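Local coordinates for protein thermophilic dibenzothiophene desulfurization enzyme C (PDB 5XDC) that probably catalyses the FMNH2- and oxygen-dependent oxidation of dibenzothiophene to its sulfoxide and sulfone, as a flavin monooxygenase built like an acyl-CoA dehydrogenase, at residues 104-107 / 108-111; 319-322 / 323-327; 41-44 / 45-49; 221-224 / 225-228. All coordinates share one frame; numbering follows the deposited sequence.

Contact 1 of 4, residues 104-107 / 108-111; sequences FASP and EQKA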
ATOM      1  N   PHE B 104      13.622  28.454  27.485  1.00 17.54           N
ATOM      2  CA  PHE B 104      14.936  28.566  28.102  1.00 17.67           C
ATOM      3  C   PHE B 104      15.286  29.971  28.575  1.00 19.22           C
ATOM      4  O   PHE B 104      16.163  30.104  29.438  1.00 22.37           O
ATOM      5  CB  PHE B 104      16.025  28.090  27.128  1.00 18.35           C
ATOM      6  CG  PHE B 104      16.097  26.601  26.990  1.00 18.90           C
ATOM      7  CD1 PHE B 104      16.832  25.843  27.882  1.00 20.83           C
ATOM      8  CD2 PHE B 104      15.414  25.959  25.980  1.00 18.57           C
ATOM      9  CE1 PHE B 104      16.893  24.482  27.760  1.00 23.22           C
ATOM     10  CE2 PHE B 104      15.463  24.587  25.859  1.00 19.47           C
ATOM     11  CZ  PHE B 104      16.208  23.852  26.743  1.00 20.26           C
ATOM     12  N   ALA B 105      14.636  31.006  28.055  1.00 19.69           N
ATOM     13  CA  ALA B 105      14.965  32.371  28.441  1.00 15.60           C
ATOM     14  C   ALA B 105      14.501  32.653  29.865  1.00 23.65           C
ATOM     15  O   ALA B 105      13.546  32.055  30.365  1.00 19.34           O
ATOM     16  CB  ALA B 105      14.330  33.371  27.480  1.00 17.97           C
ATOM     17  N   SER B 106      15.205  33.565  30.525  1.00 18.96           N
ATOM     18  CA  SER B 106      14.788  34.016  31.837  1.00 26.04           C
ATOM     19  C   SER B 106      13.584  34.945  31.719  1.00 22.30           C
ATOM     20  O   SER B 106      13.345  35.550  30.670  1.00 20.75           O
ATOM     21  CB  SER B 106      15.929  34.756  32.523  1.00 24.50           C
ATOM     22  OG  SER B 106      16.106  36.017  31.914  1.00 23.35           O
ATOM     23  N   PRO B 107      12.816  35.104  32.805  1.00 26.19           N
ATOM     24  CA  PRO B 107      11.756  36.120  32.780  1.00 27.08           C
ATOM     25  C   PRO B 107      12.274  37.504  32.438  1.00 20.33           C
ATOM     26  O   PRO B 107      11.611  38.250  31.711  1.00 24.35           O
ATOM     27  CB  PRO B 107      11.177  36.049  34.204  1.00 31.29           C
ATOM     28  CG  PRO B 107      11.486  34.681  34.659  1.00 37.88           C
ATOM     29  CD  PRO B 107      12.817  34.341  34.060  1.00 32.20           C
ATOM     30  N   GLU B 108      13.463  37.868  32.923  1.00 25.37           N
ATOM     31  CA  GLU B 108      14.005  39.187  32.613  1.00 24.84           C
ATOM     32  C   GLU B 108      14.302  39.328  31.125  1.00 22.46           C
ATOM     33  O   GLU B 108      14.002  40.367  30.520  1.00 21.63           O
ATOM     34  CB  GLU B 108      15.269  39.451  33.435  1.00 31.38           C
ATOM     35  CG  GLU B 108      15.034  39.637  34.929  1.00 39.41           C
ATOM     36  CD  GLU B 108      14.671  38.349  35.644  1.00 46.90           C
ATOM     37  OE1 GLU B 108      15.063  37.256  35.171  1.00 40.90           O
ATOM     38  OE2 GLU B 108      13.987  38.430  36.689  1.00 61.36           O
ATOM     39  N   GLN B 109      14.893  38.291  30.519  1.00 22.18           N
ATOM     40  CA  GLN B 109      15.151  38.302  29.080  1.00 17.25           C
ATOM     41  C   GLN B 109      13.860  38.473  28.294  1.00 16.39           C
ATOM     42  O   GLN B 109      13.782  39.282  27.359  1.00 16.63           O
ATOM     43  CB  GLN B 109      15.853  37.001  28.669  1.00 18.22           C
ATOM     44  CG  GLN B 109      17.306  36.904  29.102  1.00 19.39           C
ATOM     45  CD  GLN B 109      17.963  35.591  28.736  1.00 23.89           C
ATOM     46  OE1 GLN B 109      17.491  34.509  29.109  1.00 18.32           O
ATOM     47  NE2 GLN B 109      19.086  35.678  28.039  1.00 18.37           N
ATOM     48  N   LYS B 110      12.826  37.712  28.661  1.00 19.29           N
ATOM     49  CA  LYS B 110      11.567  37.793  27.933  1.00 20.78           C
ATOM     50  C   LYS B 110      10.927  39.158  28.092  1.00 17.15           C
ATOM     51  O   LYS B 110      10.330  39.687  27.147  1.00 19.30           O
ATOM     52  CB  LYS B 110      10.602  36.717  28.411  1.00 20.66           C
ATOM     53  CG  LYS B 110      11.083  35.316  28.261  1.00 25.98           C
ATOM     54  CD  LYS B 110       9.955  34.397  28.659  1.00 40.92           C
ATOM     55  CE  LYS B 110      10.460  33.088  29.134  1.00 24.88           C
ATOM     56  NZ  LYS B 110       9.337  32.212  29.552  1.00 21.91           N
ATOM     57  N   ALA B 111      11.031  39.743  29.290  1.00 23.60           N
ATOM     58  CA  ALA B 111      10.449  41.056  29.516  1.00 27.57           C
ATOM     59  C   ALA B 111      11.063  42.096  28.596  1.00 19.38           C
ATOM     60  O   ALA B 111      10.393  43.058  28.205  1.00 23.24           O
ATOM     61  CB  ALA B 111      10.630  41.454  30.978  1.00 26.11           C
TER
HETATM   62  O   HOH W   1      18.552  32.358  29.964  1.00 26.49           O
HETATM   63  O   HOH W   2      11.824  29.954  30.322  1.00 26.43           O
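Lys110 N reaches back to Ser106 O at 3.0 Å and Ala111 N to Pro107 O at 2.9 Å, so that the backbone enters helix 107-119 two residues after Ala105 has left the conformation of the preceding helix. The side chains of Ser106 and Gln109 close this start with two reciprocal bonds. Ser106 places OG between its backbone N and carbonyl carbon (chi1 73°), which turns the oxygen toward the helix, and OG accepts from Gln109 N at 2.9 Å. In return Gln109, with CG beside its backbone N and the chain extended beyond, runs back past the serine, its CG 3.2 Å from Ser106 OG. Its OE1 takes the N-H of Ser106 at 2.8 Å, in the carbonyl plane on a lone pair, and the bond is nearly straight (171°). The same oxygen lies 3.7 Å from Ala105 CB, while NE2 donates to the carbonyls of Asp225 and Leu227, so both polar ends are engaged and the rotation of the amide is fixed. Lys110 follows a different line, its CG passing 3.9 Å from Ala105 CB before the ammonium binds Asp102 O; a water that donates to Ala105 O meets NZ only weakly. With a leucine in place of Gln109, Ser106 N would probably be left without its acceptor and the two carbonyls without their common donor. Such a reciprocal pair is a capping box, with Ser106 as N-cap, and here it marks the short passage between helices 85-104 and 107-119 in the N-terminal part of the acyl-CoA dehydrogenase fold.

Contact 2 of 4, residues 319-322 / 323-327; sequences RVQE and LWERN. With SO4 (sulfate ion), chain K; SO4 (sulfate ion), chain N.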
ATOM      1  N   ARG B 319      -3.224  19.314  23.254  1.00 19.56           N
ATOM      2  CA  ARG B 319      -2.364  18.800  24.307  1.00 18.86           C
ATOM      3  C   ARG B 319      -1.062  19.590  24.399  1.00 23.26           C
ATOM      4  O   ARG B 319      -0.554  19.832  25.498  1.00 20.39           O
ATOM      5  CB  ARG B 319      -2.088  17.319  24.065  1.00 20.38           C
ATOM      6  CG  ARG B 319      -1.264  16.664  25.135  1.00 20.58           C
ATOM      7  CD  ARG B 319      -1.881  16.831  26.534  1.00 22.00           C
ATOM      8  NE  ARG B 319      -1.157  16.025  27.506  1.00 21.90           N
ATOM      9  CZ  ARG B 319      -1.430  15.982  28.806  1.00 29.19           C
ATOM     10  NH1 ARG B 319      -2.417  16.704  29.300  1.00 22.64           N
ATOM     11  NH2 ARG B 319      -0.715  15.210  29.608  1.00 25.59           N
ATOM     12  N   VAL B 320      -0.498  19.995  23.261  1.00 19.71           N
ATOM     13  CA  VAL B 320       0.659  20.892  23.295  1.00 15.53           C
ATOM     14  C   VAL B 320       0.341  22.118  24.148  1.00 16.47           C
ATOM     15  O   VAL B 320       1.139  22.538  24.997  1.00 20.16           O
ATOM     16  CB  VAL B 320       1.069  21.305  21.871  1.00 18.02           C
ATOM     17  CG1 VAL B 320       2.066  22.468  21.925  1.00 18.02           C
ATOM     18  CG2 VAL B 320       1.645  20.115  21.109  1.00 17.13           C
ATOM     19  N   GLN B 321      -0.814  22.734  23.894  1.00 18.45           N
ATOM     20  CA  GLN B 321      -1.185  23.946  24.622  1.00 18.59           C
ATOM     21  C   GLN B 321      -1.319  23.661  26.111  1.00 23.30           C
ATOM     22  O   GLN B 321      -0.853  24.450  26.946  1.00 21.75           O
ATOM     23  CB  GLN B 321      -2.479  24.527  24.062  1.00 22.08           C
ATOM     24  CG  GLN B 321      -2.932  25.814  24.749  1.00 23.54           C
ATOM     25  CD  GLN B 321      -1.949  26.952  24.542  1.00 24.68           C
ATOM     26  OE1 GLN B 321      -1.249  27.007  23.529  1.00 21.63           O
ATOM     27  NE2 GLN B 321      -1.893  27.870  25.497  1.00 22.52           N
ATOM     28  N   GLU B 322      -1.939  22.533  26.467  1.00 21.88           N
ATOM     29  CA  GLU B 322      -2.112  22.209  27.885  1.00 25.74           C
ATOM     30  C   GLU B 322      -0.763  22.128  28.593  1.00 28.04           C
ATOM     31  O   GLU B 322      -0.576  22.708  29.671  1.00 23.20           O
ATOM     32  CB  GLU B 322      -2.893  20.898  28.041  1.00 22.97           C
ATOM     33  CG  GLU B 322      -3.064  20.448  29.497  1.00 46.11           C
ATOM     34  CD  GLU B 322      -4.138  21.221  30.244  1.00 68.31           C
ATOM     35  OE1 GLU B 322      -4.658  22.213  29.686  1.00 63.85           O
ATOM     36  OE2 GLU B 322      -4.460  20.834  31.391  1.00 69.97           O
ATOM     37  N   LEU B 323       0.199  21.421  28.002  1.00 19.81           N
ATOM     38  CA  LEU B 323       1.486  21.262  28.667  1.00 20.51           C
ATOM     39  C   LEU B 323       2.330  22.529  28.591  1.00 19.72           C
ATOM     40  O   LEU B 323       3.152  22.769  29.481  1.00 20.98           O
ATOM     41  CB  LEU B 323       2.243  20.076  28.073  1.00 23.10           C
ATOM     42  CG  LEU B 323       1.577  18.704  28.268  1.00 19.14           C
ATOM     43  CD1 LEU B 323       2.454  17.630  27.724  1.00 19.06           C
ATOM     44  CD2 LEU B 323       1.253  18.424  29.740  1.00 21.07           C
ATOM     45  N   TRP B 324       2.139  23.335  27.548  1.00 19.65           N
ATOM     46  CA  TRP B 324       2.807  24.633  27.430  1.00 22.34           C
ATOM     47  C   TRP B 324       2.448  25.559  28.577  1.00 23.38           C
ATOM     48  O   TRP B 324       3.265  26.399  28.973  1.00 22.39           O
ATOM     49  CB  TRP B 324       2.397  25.266  26.114  1.00 19.54           C
ATOM     50  CG  TRP B 324       2.895  26.644  25.751  1.00 18.34           C
ATOM     51  CD1 TRP B 324       2.173  27.803  25.771  1.00 22.17           C
ATOM     52  CD2 TRP B 324       4.182  26.985  25.229  1.00 17.11           C
ATOM     53  NE1 TRP B 324       2.934  28.843  25.303  1.00 22.87           N
ATOM     54  CE2 TRP B 324       4.173  28.366  24.965  1.00 21.36           C
ATOM     55  CE3 TRP B 324       5.341  26.253  24.950  1.00 18.57           C
ATOM     56  CZ2 TRP B 324       5.276  29.032  24.435  1.00 23.03           C
ATOM     57  CZ3 TRP B 324       6.435  26.917  24.431  1.00 23.27           C
ATOM     58  CH2 TRP B 324       6.396  28.289  24.181  1.00 20.64           C
ATOM     59  N   GLU B 325       1.225  25.449  29.090  1.00 25.92           N
ATOM     60  CA  GLU B 325       0.759  26.297  30.179  1.00 23.79           C
ATOM     61  C   GLU B 325       1.169  25.783  31.553  1.00 28.33           C
ATOM     62  O   GLU B 325       1.001  26.513  32.535  1.00 36.49           O
ATOM     63  CB  GLU B 325      -0.766  26.428  30.113  1.00 27.34           C
ATOM     64  CG  GLU B 325      -1.279  27.191  28.906  1.00 23.46           C
ATOM     65  CD  GLU B 325      -2.789  27.138  28.794  1.00 25.90           C
ATOM     66  OE1 GLU B 325      -3.425  26.505  29.665  1.00 52.94           O
ATOM     67  OE2 GLU B 325      -3.342  27.719  27.844  1.00 31.59           O
ATOM     68  N   ARG B 326       1.718  24.575  31.652  1.00 26.81           N
ATOM     69  CA  ARG B 326       2.092  24.015  32.945  1.00 28.45           C
ATOM     70  C   ARG B 326       3.406  24.611  33.426  1.00 33.10           C
ATOM     71  O   ARG B 326       4.288  24.942  32.632  1.00 26.15           O
ATOM     72  CB  ARG B 326       2.246  22.498  32.866  1.00 32.34           C
ATOM     73  CG  ARG B 326       1.007  21.757  32.429  1.00 28.65           C
ATOM     74  CD  ARG B 326       0.006  21.616  33.546  1.00 41.05           C
ATOM     75  NE  ARG B 326      -1.243  21.028  33.077  1.00 40.00           N
ATOM     76  CZ  ARG B 326      -1.480  19.722  33.002  1.00 29.75           C
ATOM     77  NH1 ARG B 326      -0.558  18.848  33.368  1.00 29.13           N
ATOM     78  NH2 ARG B 326      -2.652  19.290  32.562  1.00 39.17           N
ATOM     79  N   ASN B 327       3.541  24.731  34.750  1.00 29.80           N
ATOM     80  CA  ASN B 327       4.818  25.146  35.313  1.00 29.41           C
ATOM     81  C   ASN B 327       5.838  24.026  35.272  1.00 24.60           C
ATOM     82  O   ASN B 327       7.028  24.283  35.086  1.00 31.35           O
ATOM     83  CB  ASN B 327       4.631  25.628  36.754  1.00 36.77           C
ATOM     84  CG  ASN B 327       3.729  26.838  36.844  1.00 46.19           C
ATOM     85  OD1 ASN B 327       3.863  27.784  36.065  1.00 43.74           O
ATOM     86  ND2 ASN B 327       2.788  26.808  37.786  1.00 52.45           N
TER
HETATM   87  S   SO4 K 502      -2.308  15.496  33.110  1.00 39.66           S
HETATM   88  O1  SO4 K 502      -3.381  14.622  33.585  1.00 44.28           O
HETATM   89  O2  SO4 K 502      -2.859  16.450  32.148  1.00 35.16           O
HETATM   90  O3  SO4 K 502      -1.738  16.234  34.241  1.00 49.17           O
HETATM   91  O4  SO4 K 502      -1.267  14.652  32.528  1.00 35.36           O
HETATM   92  S   SO4 N 505       1.646  22.881  37.228  1.00 63.64           S
HETATM   93  O1  SO4 N 505       0.641  21.830  37.085  1.00 59.99           O
HETATM   94  O2  SO4 N 505       1.311  24.005  36.354  1.00 42.23           O
HETATM   95  O3  SO4 N 505       1.671  23.356  38.613  1.00 79.20           O
HETATM   96  O4  SO4 N 505       2.957  22.324  36.894  1.00 37.03           O
HETATM   97  O   HOH W   3      -5.096  24.268  27.661  1.00 36.47           O
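One sulfate oxygen, O2 of the chain K ion, is gripped by both Arg319 NH1 and Arg326 NH2, each at 2.9 Å, which brings these two nitrogens within 4.2 Å of each other. O4 and O3 of the same ion engage the remaining amino groups, so each guanidinium presents its edge to the anion. Leu323 CD2 sits over the centre of one face of the Arg319 group, 3.7 Å from CZ. Arg326 NH2 also serves Glu322 OE2 in a salt bridge of 2.7 Å. The carboxylate stands almost upright against the guanidinium (83° between planes), and its oxygen is met on the anti side yet lies near the plane of the arginine. Glu322 reaches this point because its CG lies opposite the backbone N (chi1 177°) and the chain then bends. One residue earlier, Gln321 NE2 gives Glu325 OE2 a nearly straight bond of 2.8 Å, and Trp70 N occupies the other end of the amide. Where the helix has run out, Asn327 N binds O2 of the chain N sulfate at 2.8 Å. Both sulfates are probably from the crystallisation liquor. Two i to i+4 side-chain pairs, Gln321-Glu325 and Glu322-Arg326, span the C-terminal end of helix 293-324 and the residues just after it. The two guanidinium edges form a site suited to an anion, where Glu322 is likely to lessen the local positive charge.

Contact 3 of 4, residues 41-44 / 45-49; sequences TPKA and ERDAI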
ATOM      1  N   THR B  41      15.136  34.792  -1.500  1.00 18.04           N
ATOM      2  CA  THR B  41      14.473  35.256  -0.292  1.00 17.07           C
ATOM      3  C   THR B  41      13.158  35.933  -0.644  1.00 21.02           C
ATOM      4  O   THR B  41      13.162  36.920  -1.400  1.00 20.56           O
ATOM      5  CB  THR B  41      15.390  36.218   0.458  1.00 17.46           C
ATOM      6  OG1 THR B  41      16.644  35.568   0.718  1.00 19.72           O
ATOM      7  CG2 THR B  41      14.759  36.662   1.779  1.00 19.48           C
ATOM      8  N   PRO B  42      12.031  35.463  -0.137  1.00 17.06           N
ATOM      9  CA  PRO B  42      10.733  36.097  -0.428  1.00 18.32           C
ATOM     10  C   PRO B  42      10.480  37.281   0.495  1.00 18.64           C
ATOM     11  O   PRO B  42       9.634  37.265   1.386  1.00 18.88           O
ATOM     12  CB  PRO B  42       9.751  34.946  -0.193  1.00 18.04           C
ATOM     13  CG  PRO B  42      10.372  34.195   0.921  1.00 17.71           C
ATOM     14  CD  PRO B  42      11.865  34.265   0.710  1.00 16.95           C
ATOM     15  N   LYS B  43      11.264  38.332   0.280  1.00 17.36           N
ATOM     16  CA  LYS B  43      11.296  39.456   1.210  1.00 19.32           C
ATOM     17  C   LYS B  43       9.929  40.127   1.313  1.00 17.19           C
ATOM     18  O   LYS B  43       9.457  40.439   2.411  1.00 18.46           O
ATOM     19  CB  LYS B  43      12.369  40.446   0.752  1.00 20.75           C
ATOM     20  CG  LYS B  43      12.365  41.787   1.466  1.00 21.60           C
ATOM     21  CD  LYS B  43      12.567  41.625   2.937  1.00 19.56           C
ATOM     22  CE  LYS B  43      12.792  42.988   3.603  1.00 25.51           C
ATOM     23  NZ  LYS B  43      12.683  42.910   5.086  1.00 23.01           N
ATOM     24  N   ALA B  44       9.273  40.365   0.176  1.00 15.56           N
ATOM     25  CA  ALA B  44       7.985  41.053   0.211  1.00 19.79           C
ATOM     26  C   ALA B  44       6.980  40.282   1.046  1.00 23.31           C
ATOM     27  O   ALA B  44       6.226  40.867   1.837  1.00 20.02           O
ATOM     28  CB  ALA B  44       7.445  41.244  -1.201  1.00 20.98           C
ATOM     29  N   GLU B  45       6.970  38.961   0.890  1.00 17.63           N
ATOM     30  CA  GLU B  45       6.013  38.126   1.595  1.00 17.38           C
ATOM     31  C   GLU B  45       6.360  38.034   3.075  1.00 15.79           C
ATOM     32  O   GLU B  45       5.465  38.026   3.929  1.00 15.38           O
ATOM     33  CB  GLU B  45       5.979  36.741   0.940  1.00 17.34           C
ATOM     34  CG  GLU B  45       5.343  36.722  -0.442  1.00 18.91           C
ATOM     35  CD  GLU B  45       6.202  37.357  -1.527  1.00 18.98           C
ATOM     36  OE1 GLU B  45       7.453  37.301  -1.431  1.00 18.94           O
ATOM     37  OE2 GLU B  45       5.609  37.902  -2.493  1.00 20.17           O
ATOM     38  N   ARG B  46       7.654  37.962   3.397  1.00 15.03           N
ATOM     39  CA  ARG B  46       8.070  38.020   4.790  1.00 13.79           C
ATOM     40  C   ARG B  46       7.625  39.335   5.429  1.00 19.13           C
ATOM     41  O   ARG B  46       7.171  39.351   6.575  1.00 16.10           O
ATOM     42  CB  ARG B  46       9.587  37.834   4.898  1.00 16.50           C
ATOM     43  CG  ARG B  46      10.066  36.407   4.558  1.00 16.86           C
ATOM     44  CD  ARG B  46      11.579  36.322   4.520  1.00 17.68           C
ATOM     45  NE  ARG B  46      12.166  36.716   5.798  1.00 16.21           N
ATOM     46  CZ  ARG B  46      12.350  35.898   6.835  1.00 14.80           C
ATOM     47  NH1 ARG B  46      12.021  34.612   6.744  1.00 17.82           N
ATOM     48  NH2 ARG B  46      12.857  36.351   7.966  1.00 17.17           N
ATOM     49  N   ASP B  47       7.713  40.443   4.690  1.00 18.48           N
ATOM     50  CA  ASP B  47       7.262  41.720   5.246  1.00 18.10           C
ATOM     51  C   ASP B  47       5.742  41.757   5.404  1.00 17.64           C
ATOM     52  O   ASP B  47       5.228  42.343   6.364  1.00 18.48           O
ATOM     53  CB  ASP B  47       7.741  42.884   4.373  1.00 17.44           C
ATOM     54  CG  ASP B  47       9.236  43.169   4.522  1.00 18.50           C
ATOM     55  OD1 ASP B  47       9.872  42.673   5.476  1.00 18.57           O
ATOM     56  OD2 ASP B  47       9.782  43.923   3.674  1.00 23.34           O
ATOM     57  N   ALA B  48       4.995  41.132   4.492  1.00 15.15           N
ATOM     58  CA  ALA B  48       3.553  41.029   4.691  1.00 18.50           C
ATOM     59  C   ALA B  48       3.232  40.267   5.971  1.00 17.27           C
ATOM     60  O   ALA B  48       2.301  40.624   6.701  1.00 17.33           O
ATOM     61  CB  ALA B  48       2.890  40.359   3.490  1.00 18.93           C
ATOM     62  N   ILE B  49       3.987  39.205   6.262  1.00 17.81           N
ATOM     63  CA  ILE B  49       3.787  38.488   7.516  1.00 15.05           C
ATOM     64  C   ILE B  49       4.122  39.393   8.698  1.00 16.38           C
ATOM     65  O   ILE B  49       3.429  39.382   9.727  1.00 16.94           O
ATOM     66  CB  ILE B  49       4.617  37.187   7.518  1.00 14.33           C
ATOM     67  CG1 ILE B  49       4.044  36.219   6.478  1.00 15.00           C
ATOM     68  CG2 ILE B  49       4.640  36.568   8.912  1.00 18.28           C
ATOM     69  CD1 ILE B  49       4.877  34.961   6.286  1.00 17.34           C
TER
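Lys43 carries CG opposite its backbone N (chi1 170°) and bends at the next bond, while Asp47 holds CG beside its own N (chi1 -74°), and these torsions fold the lysine chain over the carboxylate one helical turn ahead. NZ meets OD1 of Asp47 on its syn lone pair in a salt bridge of 2.8 Å, and Lys43 CE passes 3.2 Å from Asp47 OD2. OD1 also bridges to Arg50. Pro42 sits at the N-cap, just before helix 43-52, and is the centre of an inverse gamma turn; its O accepts from Arg46 N at 2.9 Å. Pro42 CB touches Glu45 OE1 at 3.5 Å. Asp164 takes Lys43 NZ on one carboxylate oxygen and Arg46 NE on the other; Arg46 also makes a cation-pi contact with Phe123. If Asp47 were an alanine, Arg50 would probably lose a carboxylate mate, and Lys43 would keep Asp164 but lose its in-helix partner. Acids therefore alternate with bases from Arg50 through Asp47, Lys43 and Asp164 to Arg46, a sequence that is likely to balance the neighbouring positive charges and ties the start of helix 43-52 to the loop bearing Asp164.

Contact 4 of 4, residues 221-224 / 225-228; sequences VVYP and DELL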
ATOM      1  N   VAL B 221      31.027  37.374  18.584  1.00 16.19           N
ATOM      2  CA  VAL B 221      30.878  37.461  20.037  1.00 14.77           C
ATOM      3  C   VAL B 221      29.394  37.439  20.376  1.00 12.69           C
ATOM      4  O   VAL B 221      28.617  38.227  19.828  1.00 16.35           O
ATOM      5  CB  VAL B 221      31.545  38.729  20.593  1.00 14.80           C
ATOM      6  CG1 VAL B 221      31.454  38.726  22.118  1.00 15.91           C
ATOM      7  CG2 VAL B 221      32.982  38.818  20.151  1.00 18.36           C
ATOM      8  N   VAL B 222      28.983  36.512  21.244  1.00 16.28           N
ATOM      9  CA  VAL B 222      27.639  36.554  21.809  1.00 16.69           C
ATOM     10  C   VAL B 222      27.761  36.878  23.292  1.00 12.85           C
ATOM     11  O   VAL B 222      28.564  36.275  24.023  1.00 13.99           O
ATOM     12  CB  VAL B 222      26.815  35.277  21.526  1.00 29.48           C
ATOM     13  CG1 VAL B 222      27.421  34.420  20.443  1.00 27.67           C
ATOM     14  CG2 VAL B 222      26.471  34.490  22.755  1.00 33.41           C
ATOM     15  N   TYR B 223      26.992  37.851  23.711  1.00 15.52           N
ATOM     16  CA  TYR B 223      27.133  38.491  25.005  1.00 16.22           C
ATOM     17  C   TYR B 223      26.289  37.771  26.040  1.00 19.16           C
ATOM     18  O   TYR B 223      25.372  37.011  25.694  1.00 17.93           O
ATOM     19  CB  TYR B 223      26.736  39.959  24.889  1.00 17.54           C
ATOM     20  CG  TYR B 223      27.571  40.683  23.845  1.00 15.82           C
ATOM     21  CD1 TYR B 223      28.943  40.840  24.021  1.00 15.82           C
ATOM     22  CD2 TYR B 223      27.006  41.153  22.675  1.00 14.99           C
ATOM     23  CE1 TYR B 223      29.719  41.482  23.055  1.00 14.21           C
ATOM     24  CE2 TYR B 223      27.775  41.792  21.707  1.00 18.96           C
ATOM     25  CZ  TYR B 223      29.130  41.941  21.908  1.00 17.24           C
ATOM     26  OH  TYR B 223      29.890  42.573  20.942  1.00 17.92           O
ATOM     27  N   PRO B 224      26.587  37.959  27.325  1.00 16.93           N
ATOM     28  CA  PRO B 224      25.957  37.094  28.330  1.00 16.57           C
ATOM     29  C   PRO B 224      24.463  37.267  28.402  1.00 15.21           C
ATOM     30  O   PRO B 224      23.765  36.306  28.765  1.00 19.05           O
ATOM     31  CB  PRO B 224      26.653  37.511  29.634  1.00 19.76           C
ATOM     32  CG  PRO B 224      27.965  38.078  29.179  1.00 18.05           C
ATOM     33  CD  PRO B 224      27.626  38.813  27.930  1.00 15.80           C
ATOM     34  N   ASP B 225      23.939  38.441  28.056  1.00 14.38           N
ATOM     35  CA  ASP B 225      22.500  38.655  28.126  1.00 14.26           C
ATOM     36  C   ASP B 225      21.777  38.046  26.933  1.00 21.27           C
ATOM     37  O   ASP B 225      20.542  38.101  26.884  1.00 18.23           O
ATOM     38  CB  ASP B 225      22.168  40.152  28.250  1.00 20.56           C
ATOM     39  CG  ASP B 225      22.700  40.988  27.099  1.00 22.44           C
ATOM     40  OD1 ASP B 225      23.791  40.681  26.589  1.00 20.81           O
ATOM     41  OD2 ASP B 225      22.029  41.972  26.719  1.00 21.90           O
ATOM     42  N   GLU B 226      22.514  37.449  25.990  1.00 18.46           N
ATOM     43  CA  GLU B 226      21.922  36.794  24.828  1.00 16.97           C
ATOM     44  C   GLU B 226      21.901  35.276  24.956  1.00 14.38           C
ATOM     45  O   GLU B 226      21.245  34.607  24.147  1.00 15.92           O
ATOM     46  CB  GLU B 226      22.691  37.206  23.560  1.00 14.42           C
ATOM     47  CG  GLU B 226      22.641  38.705  23.309  1.00 12.83           C
ATOM     48  CD  GLU B 226      23.579  39.194  22.205  1.00 17.40           C
ATOM     49  OE1 GLU B 226      24.665  38.595  22.017  1.00 16.28           O
ATOM     50  OE2 GLU B 226      23.212  40.191  21.540  1.00 19.96           O
ATOM     51  N   LEU B 227      22.616  34.726  25.927  1.00 16.36           N
ATOM     52  CA  LEU B 227      22.661  33.291  26.142  1.00 16.79           C
ATOM     53  C   LEU B 227      21.342  32.769  26.695  1.00 21.08           C
ATOM     54  O   LEU B 227      20.687  33.408  27.529  1.00 18.09           O
ATOM     55  CB  LEU B 227      23.800  32.951  27.091  1.00 18.63           C
ATOM     56  CG  LEU B 227      25.165  33.370  26.550  1.00 20.04           C
ATOM     57  CD1 LEU B 227      26.194  33.317  27.652  1.00 25.64           C
ATOM     58  CD2 LEU B 227      25.564  32.474  25.421  1.00 22.85           C
ATOM     59  N   LEU B 228      20.952  31.595  26.210  1.00 16.04           N
ATOM     60  CA  LEU B 228      19.713  30.939  26.611  1.00 16.66           C
ATOM     61  C   LEU B 228      20.088  29.804  27.549  1.00 19.63           C
ATOM     62  O   LEU B 228      20.569  28.750  27.114  1.00 19.01           O
ATOM     63  CB  LEU B 228      18.953  30.442  25.390  1.00 15.27           C
ATOM     64  CG  LEU B 228      18.507  31.551  24.451  1.00 15.70           C
ATOM     65  CD1 LEU B 228      18.064  30.972  23.111  1.00 20.19           C
ATOM     66  CD2 LEU B 228      17.407  32.369  25.103  1.00 15.79           C
TER
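Tyr223 and Glu226 run alongside one another in the same direction, the phenol ring and the carboxylate turned 41° against each other. OE1 of Glu226 comes obliquely to the ring, 3.5 Å from Tyr223 CD2, and it also accepts from Tyr223 N at 3.0 Å. That bond is nearly straight at hydrogen (171°), although the donor stands above the carboxylate plane. The glutamate is placed for it by an extended chain that runs back along the turn, and its other oxygen, OE2, forms a salt bridge with Arg193, so both carboxylate oxygens are held. In the opposite sense Glu226 N donates to Tyr223 O at 2.9 Å, closing a type I beta turn with Pro224 and Asp225 at its corners. Asp225 sends its carboxylate back over this turn, OD1 resting 3.5 Å from Tyr223 CB. Leu227 N continues the curl with a weak bond of 3.4 Å to Pro224 O. The leucine side chain meets Val222 at about a right angle: CD2 touches Val222 CG2 at 3.5 Å, closer than methyl groups usually come. The valine is also nearly eclipsed about its first bond (chi1 -15°), so this is either a tight fit or an uncertain placement of the valine. Val222 also packs on Ile152 of strand 150-153 and on Ala187 and Ile189 of strand 184-190. The turn itself ends strand 220-222, whose Val222 pairs with Tyr150; beyond it the chain bonds to strand 184-190 through Glu226 with Leu188 and Leu228 with Ala186, and Leu228 leans on Tyr100 and Phe104 of helix 85-104.

Overall arrangement
Along the chain the order is contact 3, contact 1, contact 4, contact 2. Contacts 3 and 1 both belong to the N-terminal family region, yet their centres are 28 Å apart. Contact 4 ends strand 220-222 of the mixed sheet, and contact 2 ends helix 293-324 in the C-terminal region. Only contacts 1 and 4 touch, with centres 12 Å apart: the loop after strand 220-222 meets the passage between helices 85-104 and 107-119 through hydrogen bonds and packing, joining the beta part to the N-terminal helices. Contact 3 lies closest to the flavin site, its Arg46 about 8 Å between side chains from Tyr93, which binds FMN in another structure of this protein; no flavin is bound to this chain here.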